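Local coordinates for protein putative peptidase (Chlamydophila abortus, PDB 3CE2) that is a putative zinc metallopeptidase of the M3B family that probably cleaves small bioactive peptides as an oligopeptidase, at residues P54-T59 with L73-S78. Sequence-based numbering, arbitrary orientation.
Sequences PALQAT and LTTLFS
Leu56 reaches from the loop 54-59 onto the side of helix 66-96, and its CD2 methyl does the touching: it lies 3.9 Å from CB of Leu76 and 4.3 Å from the CG2 methyl of Thr75. CD2 thus meets the root of the Leu76 side chain, and the two leucines run at about a right angle to each other. With CG anti to the carbonyl carbon (chi1 -73°), the Leu56 side chain extends toward the helix and brings CD2 to it. Leu72 and Ile79 of the same helix also touch Leu56, so with Thr75 and Leu76 the leucine meets one side of the helix over about two turns.

No hydrogen bond crosses between the segments, and polar atoms next to the contact have partners of their own. Thr75 turns its methyl to the loop, while OG1 is bonded to the carbonyl oxygen of Ser71, one turn earlier. On the loop side, Pro54 to Gln57 form a type I beta turn, closed by Gln57 N to Pro54 O at 2.9 Å. Leu56 O accepts from Trp123 NE1, and Ala55 O is bonded to Tyr61 OH.

Far from the annotated zinc sites, the contact joins the connection between helices 33-42 and 66-96 to helix 66-96. With 122 Å² buried and no bond across, apolar contact alone holds the two segments to each other, while the loop's position probably also depends on its bonds to Trp123 and Tyr61.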
loop_
_atom_site.group_PDB
_atom_site.type_symbol
_atom_site.label_atom_id
_atom_site.label_comp_id
_atom_site.label_asym_id
_atom_site.label_seq_id
_atom_site.Cartn_x
_atom_site.Cartn_y
_atom_site.Cartn_z
ATOM N N PRO A 54 -2.200 27.291 23.288
ATOM C CA PRO A 54 -1.321 28.463 23.318
ATOM C C PRO A 54 0.095 27.985 23.650
ATOM O O PRO A 54 1.084 28.548 23.178
ATOM C CB PRO A 54 -1.916 29.336 24.445
ATOM C CG PRO A 54 -2.984 28.463 25.157
ATOM C CD PRO A 54 -2.873 27.060 24.581
ATOM N N ALA A 55 0.151 26.916 24.440
ATOM C CA ALA A 55 1.362 26.155 24.711
ATOM C C ALA A 55 2.181 25.814 23.447
ATOM O O ALA A 55 3.387 25.607 23.519
ATOM C CB ALA A 55 0.999 24.876 25.468
ATOM N N LEU A 56 1.530 25.758 22.294
ATOM C CA LEU A 56 2.210 25.372 21.082
ATOM C C LEU A 56 2.525 26.544 20.178
ATOM O O LEU A 56 2.908 26.353 19.027
ATOM C CB LEU A 56 1.401 24.326 20.325
ATOM C CG LEU A 56 1.387 22.929 20.950
ATOM C CD1 LEU A 56 0.241 22.097 20.405
ATOM C CD2 LEU A 56 2.715 22.224 20.704
ATOM N N GLN A 57 2.404 27.761 20.682
ATOM C CA GLN A 57 2.791 28.915 19.860
ATOM C C GLN A 57 4.328 29.009 19.689
ATOM O O GLN A 57 5.082 28.808 20.643
ATOM C CB GLN A 57 2.208 30.211 20.439
ATOM C CG GLN A 57 0.793 30.578 19.943
ATOM C CD GLN A 57 0.288 31.900 20.521
ATOM N N ALA A 58 4.778 29.301 18.469
ATOM C CA ALA A 58 6.214 29.425 18.150
ATOM C C ALA A 58 6.996 30.217 19.198
ATOM O O ALA A 58 8.096 29.838 19.628
ATOM C CB ALA A 58 6.405 30.060 16.760
ATOM N N THR A 59 6.408 31.330 19.604
ATOM C CA THR A 59 7.021 32.238 20.556
ATOM C C THR A 59 7.382 31.551 21.890
ATOM O O THR A 59 8.288 31.996 22.587
ATOM C CB THR A 59 6.110 33.486 20.776
ATOM O OG1 THR A 59 4.997 33.140 21.616
ATOM C CG2 THR A 59 5.584 34.009 19.420
ATOM N N LEU A 73 8.424 18.758 21.487
ATOM C CA LEU A 73 8.126 17.400 21.056
ATOM C C LEU A 73 7.255 16.687 22.089
ATOM O O LEU A 73 6.243 16.092 21.754
ATOM C CB LEU A 73 9.420 16.607 20.876
ATOM C CG LEU A 73 10.441 17.144 19.884
ATOM C CD1 LEU A 73 11.602 16.183 19.776
ATOM C CD2 LEU A 73 9.815 17.366 18.508
ATOM N N THR A 74 7.673 16.741 23.343
ATOM C CA THR A 74 7.010 16.048 24.423
ATOM C C THR A 74 5.529 16.403 24.454
ATOM O O THR A 74 4.654 15.556 24.673
ATOM C CB THR A 74 7.697 16.437 25.770
ATOM O OG1 THR A 74 8.889 15.655 25.911
ATOM C CG2 THR A 74 6.802 16.193 26.983
ATOM N N THR A 75 5.266 17.673 24.212
ATOM C CA THR A 75 3.958 18.225 24.413
ATOM C C THR A 75 3.117 17.983 23.195
ATOM O O THR A 75 1.918 17.750 23.304
ATOM C CB THR A 75 4.052 19.728 24.659
ATOM O OG1 THR A 75 4.570 19.941 25.977
ATOM C CG2 THR A 75 2.694 20.366 24.535
ATOM N N LEU A 76 3.741 18.023 22.028
ATOM C CA LEU A 76 2.963 17.810 20.850
ATOM C C LEU A 76 2.660 16.327 20.658
ATOM O O LEU A 76 1.547 15.972 20.259
ATOM C CB LEU A 76 3.547 18.533 19.635
ATOM C CG LEU A 76 4.612 17.964 18.732
ATOM C CD1 LEU A 76 3.960 16.992 17.775
ATOM C CD2 LEU A 76 5.217 19.106 17.964
ATOM N N PHE A 77 3.605 15.455 20.998
ATOM C CA PHE A 77 3.328 14.016 20.946
ATOM C C PHE A 77 2.213 13.622 21.904
ATOM O O PHE A 77 1.492 12.660 21.676
ATOM C CB PHE A 77 4.577 13.178 21.232
ATOM C CG PHE A 77 5.619 13.269 20.155
ATOM C CD1 PHE A 77 5.252 13.528 18.831
ATOM C CD2 PHE A 77 6.964 13.099 20.453
ATOM C CE1 PHE A 77 6.221 13.613 17.806
ATOM C CE2 PHE A 77 7.935 13.186 19.447
ATOM C CZ PHE A 77 7.558 13.437 18.117
ATOM N N SER A 78 2.074 14.378 22.978
ATOM C CA SER A 78 1.129 14.037 24.017
ATOM C C SER A 78 -0.283 14.353 23.538
ATOM O O SER A 78 -1.198 13.547 23.702
ATOM C CB SER A 78 1.440 14.854 25.269
ATOM O OG SER A 78 0.910 14.210 26.405
#